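Local coordinates for protein V-type ATPase 116 kDa subunit (Meiothermus ruber, PDB 3RRK) that forms the cytoplasmic N-terminal domain of subunit I, a homolog of V-ATPase subunit a, and probably serves rotary proton transport as part of the whole membrane protein, at residues R27-L30 against A31-K35; E181-N185 against Q186-L190. All coordinates share one frame; numbering follows the deposited sequence.

Interaction 1. Residues R27-L30 against A31-K35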
loop_
_atom_site.group_PDB
_atom_site.type_symbol
_atom_site.label_atom_id
_atom_site.label_comp_id
_atom_site.label_asym_id
_atom_site.label_seq_id
_atom_site.Cartn_x
_atom_site.Cartn_y
_atom_site.Cartn_z
ATOM N N ARG A 27 33.946 -17.728 20.989
ATOM C CA ARG A 27 34.596 -17.538 22.289
ATOM C C ARG A 27 33.885 -16.569 23.231
ATOM O O ARG A 27 33.763 -16.838 24.428
ATOM C CB ARG A 27 36.052 -17.076 22.111
ATOM C CG ARG A 27 37.026 -18.139 21.629
ATOM C CD ARG A 27 38.346 -17.503 21.245
ATOM N NE ARG A 27 38.127 -16.273 20.489
ATOM C CZ ARG A 27 39.091 -15.544 19.935
ATOM N NH1 ARG A 27 40.360 -15.923 20.049
ATOM N NH2 ARG A 27 38.778 -14.438 19.264
ATOM N N GLU A 28 33.463 -15.427 22.700
ATOM C CA GLU A 28 32.769 -14.417 23.491
ATOM C C GLU A 28 31.390 -14.941 23.872
ATOM O O GLU A 28 30.831 -14.580 24.911
ATOM C CB GLU A 28 32.635 -13.116 22.694
ATOM C CG GLU A 28 33.959 -12.539 22.200
ATOM C CD GLU A 28 34.617 -13.369 21.099
ATOM O OE1 GLU A 28 33.886 -14.022 20.322
ATOM O OE2 GLU A 28 35.869 -13.362 21.013
ATOM N N LEU A 29 30.851 -15.797 23.007
ATOM C CA LEU A 29 29.584 -16.466 23.252
ATOM C C LEU A 29 29.739 -17.436 24.410
ATOM O O LEU A 29 29.061 -17.306 25.439
ATOM C CB LEU A 29 29.153 -17.220 21.997
ATOM C CG LEU A 29 27.747 -17.815 21.940
ATOM C CD1 LEU A 29 26.747 -16.830 22.529
ATOM C CD2 LEU A 29 27.387 -18.207 20.497
ATOM N N LEU A 30 30.642 -18.402 24.231
ATOM C CA LEU A 30 31.027 -19.331 25.297
ATOM C C LEU A 30 31.249 -18.623 26.637
ATOM O O LEU A 30 30.694 -19.018 27.664
ATOM C CB LEU A 30 32.292 -20.111 24.913
ATOM C CG LEU A 30 32.835 -21.034 26.011
ATOM C CD1 LEU A 30 31.842 -22.124 26.289
ATOM C CD2 LEU A 30 34.185 -21.647 25.654
ATOM N N ALA A 31 32.068 -17.577 26.613
ATOM C CA ALA A 31 32.389 -16.818 27.816
ATOM C C ALA A 31 31.131 -16.291 28.495
ATOM O O ALA A 31 30.924 -16.487 29.696
ATOM C CB ALA A 31 33.315 -15.670 27.469
ATOM N N GLU A 32 30.291 -15.629 27.706
ATOM C CA GLU A 32 29.108 -14.965 28.224
ATOM C C GLU A 32 28.103 -15.960 28.806
ATOM O O GLU A 32 27.459 -15.685 29.820
ATOM C CB GLU A 32 28.470 -14.116 27.123
ATOM C CG GLU A 32 27.534 -13.024 27.628
ATOM C CD GLU A 32 28.226 -11.981 28.502
ATOM O OE1 GLU A 32 29.452 -12.089 28.730
ATOM O OE2 GLU A 32 27.532 -11.048 28.958
ATOM N N LEU A 33 27.975 -17.116 28.165
ATOM C CA LEU A 33 27.180 -18.197 28.724
ATOM C C LEU A 33 27.725 -18.669 30.080
ATOM O O LEU A 33 26.976 -18.776 31.058
ATOM C CB LEU A 33 27.128 -19.362 27.746
ATOM C CG LEU A 33 26.572 -18.987 26.368
ATOM C CD1 LEU A 33 26.436 -20.221 25.485
ATOM C CD2 LEU A 33 25.234 -18.248 26.476
ATOM N N GLN A 34 29.025 -18.950 30.136
ATOM C CA GLN A 34 29.650 -19.411 31.376
ATOM C C GLN A 34 29.344 -18.475 32.533
ATOM O O GLN A 34 28.953 -18.915 33.622
ATOM C CB GLN A 34 31.172 -19.537 31.230
ATOM C CG GLN A 34 31.869 -19.964 32.533
ATOM C CD GLN A 34 33.396 -20.011 32.446
ATOM O OE1 GLN A 34 34.030 -19.200 31.769
ATOM N NE2 GLN A 34 33.987 -20.959 33.154
ATOM N N LYS A 35 29.525 -17.180 32.279
ATOM C CA LYS A 35 29.474 -16.171 33.333
ATOM C C LYS A 35 28.052 -15.738 33.638
ATOM O O LYS A 35 27.815 -14.992 34.592
ATOM C CB LYS A 35 30.325 -14.948 32.969
ATOM C CG LYS A 35 29.634 -13.965 32.042
ATOM C CD LYS A 35 29.987 -12.529 32.407
ATOM C CE LYS A 35 31.481 -12.288 32.307
ATOM N NZ LYS A 35 31.839 -10.928 32.783
#

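Interaction 2. Residues E181-N185 against Q186-L190. With NHE (2-[N-cyclohexylamino]ethane sulfonic acid), chain B.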
loop_
_atom_site.group_PDB
_atom_site.type_symbol
_atom_site.label_atom_id
_atom_site.label_comp_id
_atom_site.label_asym_id
_atom_site.label_seq_id
_atom_site.Cartn_x
_atom_site.Cartn_y
_atom_site.Cartn_z
ATOM N N GLU A 181 -12.653 28.152 -24.544
ATOM C CA GLU A 181 -12.963 28.882 -23.327
ATOM C C GLU A 181 -11.698 29.005 -22.516
ATOM O O GLU A 181 -10.889 28.080 -22.483
ATOM C CB GLU A 181 -14.056 28.184 -22.512
ATOM C CG GLU A 181 -15.467 28.500 -22.973
ATOM C CD GLU A 181 -15.744 29.994 -23.004
ATOM O OE1 GLU A 181 -15.306 30.699 -22.066
ATOM O OE2 GLU A 181 -16.390 30.464 -23.969
ATOM N N PRO A 182 -11.520 30.157 -21.866
ATOM C CA PRO A 182 -10.328 30.428 -21.060
ATOM C C PRO A 182 -10.319 29.632 -19.760
ATOM O O PRO A 182 -11.307 29.587 -19.023
ATOM C CB PRO A 182 -10.445 31.925 -20.760
ATOM C CG PRO A 182 -11.917 32.183 -20.766
ATOM C CD PRO A 182 -12.488 31.267 -21.821
ATOM N N LEU A 183 -9.193 28.985 -19.500
ATOM C CA LEU A 183 -8.952 28.361 -18.216
ATOM C C LEU A 183 -8.067 29.327 -17.444
ATOM O O LEU A 183 -7.742 30.402 -17.945
ATOM C CB LEU A 183 -8.263 27.015 -18.410
ATOM C CG LEU A 183 -9.081 25.792 -18.008
ATOM C CD1 LEU A 183 -10.556 26.039 -18.183
ATOM C CD2 LEU A 183 -8.632 24.580 -18.801
ATOM N N GLU A 184 -7.679 28.958 -16.230
ATOM C CA GLU A 184 -6.844 29.841 -15.430
ATOM C C GLU A 184 -5.566 30.239 -16.178
ATOM O O GLU A 184 -5.157 31.397 -16.146
ATOM C CB GLU A 184 -6.536 29.213 -14.067
ATOM C CG GLU A 184 -7.732 29.201 -13.105
ATOM C CD GLU A 184 -7.396 28.637 -11.726
ATOM O OE1 GLU A 184 -6.474 27.799 -11.626
ATOM O OE2 GLU A 184 -8.056 29.032 -10.737
ATOM N N ASN A 185 -4.954 29.284 -16.869
ATOM C CA ASN A 185 -3.754 29.556 -17.656
ATOM C C ASN A 185 -3.923 29.189 -19.123
ATOM O O ASN A 185 -3.680 29.996 -20.014
ATOM C CB ASN A 185 -2.553 28.809 -17.082
ATOM C CG ASN A 185 -1.747 29.655 -16.116
ATOM O OD1 ASN A 185 -2.063 30.822 -15.874
ATOM N ND2 ASN A 185 -0.708 29.063 -15.543
ATOM N N GLN A 186 -4.338 27.956 -19.364
ATOM C CA GLN A 186 -4.541 27.460 -20.714
ATOM C C GLN A 186 -5.940 27.790 -21.225
ATOM O O GLN A 186 -6.708 28.506 -20.577
ATOM C CB GLN A 186 -4.330 25.944 -20.750
ATOM C CG GLN A 186 -2.975 25.487 -20.225
ATOM C CD GLN A 186 -2.798 23.981 -20.282
ATOM O OE1 GLN A 186 -2.653 23.398 -21.361
ATOM N NE2 GLN A 186 -2.814 23.340 -19.117
ATOM N N LEU A 187 -6.256 27.251 -22.395
ATOM C CA LEU A 187 -7.565 27.415 -22.995
ATOM C C LEU A 187 -8.165 26.046 -23.275
ATOM O O LEU A 187 -7.505 25.189 -23.864
ATOM C CB LEU A 187 -7.444 28.182 -24.306
ATOM C CG LEU A 187 -6.915 29.609 -24.246
ATOM C CD1 LEU A 187 -6.692 30.116 -25.657
ATOM C CD2 LEU A 187 -7.892 30.494 -23.494
ATOM N N ALA A 188 -9.406 25.832 -22.842
ATOM C CA ALA A 188 -10.129 24.622 -23.194
ATOM C C ALA A 188 -10.746 24.825 -24.573
ATOM O O ALA A 188 -11.590 25.697 -24.766
ATOM C CB ALA A 188 -11.199 24.328 -22.169
ATOM N N ALA A 189 -10.298 24.037 -25.542
ATOM C CA ALA A 189 -10.784 24.164 -26.905
ATOM C C ALA A 189 -11.545 22.916 -27.305
ATOM O O ALA A 189 -11.357 21.853 -26.724
ATOM C CB ALA A 189 -9.633 24.397 -27.855
ATOM N N LEU A 190 -12.403 23.051 -28.303
ATOM C CA LEU A 190 -13.140 21.924 -28.828
ATOM C C LEU A 190 -13.238 22.071 -30.341
ATOM O O LEU A 190 -13.497 23.164 -30.848
ATOM C CB LEU A 190 -14.533 21.890 -28.206
ATOM C CG LEU A 190 -15.463 20.761 -28.654
ATOM C CD1 LEU A 190 -15.167 19.503 -27.866
ATOM C CD2 LEU A 190 -16.918 21.169 -28.486
HETATM C "C3'" NHE B . -4.758 19.055 -16.064
HETATM C "C2'" NHE B . -5.025 20.118 -15.048
HETATM C "C1'" NHE B . -5.604 21.351 -15.652
HETATM C "C6'" NHE B . -6.806 21.023 -16.471
HETATM N N NHE B . -5.984 22.267 -14.565
HETATM C C1 NHE B . -5.916 23.664 -14.999
HETATM C C2 NHE B . -4.749 24.074 -15.873
HETATM S S NHE B . -4.209 25.770 -15.806
HETATM O O1 NHE B . -5.184 26.545 -15.107
HETATM O O2 NHE B . -2.914 25.905 -15.198
HETATM O O3 NHE B . -4.130 26.203 -17.190
HETATM C "C5'" NHE B . -6.515 19.959 -17.472
HETATM C "C4'" NHE B . -5.987 18.730 -16.823
#

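Interaction 1. Residues R27-L30 against A31-K35
Residues Arg27 to Leu30 and Ala31 to Lys35 are successive turns of one helix, joined by four i to i+4 backbone hydrogen bonds. Ala31 N donates to Arg27 O at 2.9 Å, and Glu32 N donates to Glu28 O at 3.0 Å. Leu33 N reaches Leu29 O at 2.9 Å in a bond that is nearly straight at the hydrogen (170°). Gln34 N donates to Leu30 O at 3.0 Å. Among the side chains, Leu29 and Leu33 meet one turn apart. Leu29 CD1 lies 4.4 Å from Leu33 CG, a loose apolar contact. Leu33 turns its CG beside its own backbone N (chi1 -57°), which sets CG close to Leu29 O. Both leucines are buried. They belong to the inner face of helix 26-36, which packs against the four-stranded antiparallel sheet that joins strands 15-21 and 41-44 with 287-293 and 310-313. Leu33 meets Ile41 and Leu289 on two adjacent strands of that sheet. Leu30, though largely exposed, touches the same two residues. Arg27 and Glu28, neighbours in sequence, are exposed and form a long salt bridge, with Arg27 NH2 3.6 Å from Glu28 OE2. Glu32 brings its CB near Glu28 O. Its chain then bends at chi2 (62°) and carries the carboxylate away from the preceding turn.

Interaction 2. Residues E181-N185 against Q186-L190
Leu183 stands at the start of the turn between two strands, and its CB leaves the backbone toward residues 186-190. Leu183 CB lies 3.1 Å from Gln186 O, the same oxygen that accepts a hydrogen bond from Leu183 N at 2.8 Å. The first torsion of Leu183 (chi1 -114°) lies away from the staggered positions. Of its two methyls, CD2 is the one that reaches Ala188, with Leu183 CD2 4.2 Å from Ala188 CB. Leu154 of strand 148-155 also touches this side chain. The two strands, 177-182 and 187-194, form an antiparallel beta hairpin. Glu181 and Ala188 are a hydrogen-bonded pair: each backbone N donates to the other's O, and both bonds measure 2.7 Å. Pro182 and Leu187 are the next, non-hydrogen-bonded pair. Leu187 CD2 rests against the CA corner of the Pro182 ring, 3.4 Å from Pro182 CA and 4.0 Å from Pro182 CB. On the face shared by Glu181 and Ala188, helix 94-138 covers the strands, with Leu135 against Ala188. At the turn, the sulfonate of a bound 2-[N-cyclohexylamino]ethane sulfonic acid, probably from the crystallisation liquor, meets backbone amides. Gln186 N donates to the sulfonate O3 at 2.8 Å. Asn185 N makes weak bonds to the sulfonate O1 and O3. The Gln186 side chain runs alongside the same group. Gln186 CG, turned beside its backbone N (chi1 -56°), comes to 3.3 Å from the sulfonate O3.

In the fold
Interactions 1 and 2 sit on opposite sides of the chain's centre, with their own centres about 77 Å apart and nearest atoms about 65 Å apart. They do not touch and share no strand or helix. Both are local contacts within a continuous piece of chain. Interaction 1 is a partly buried helix whose leucine face rests on the four-stranded sheet. Interaction 2 is a surface hairpin turn at the end of two strands of a three-stranded sheet. In the first, regular helical bonds stay within one element. In the second, cross-strand bonds pair two elements, and amides at the turn meet a bound sulfonate.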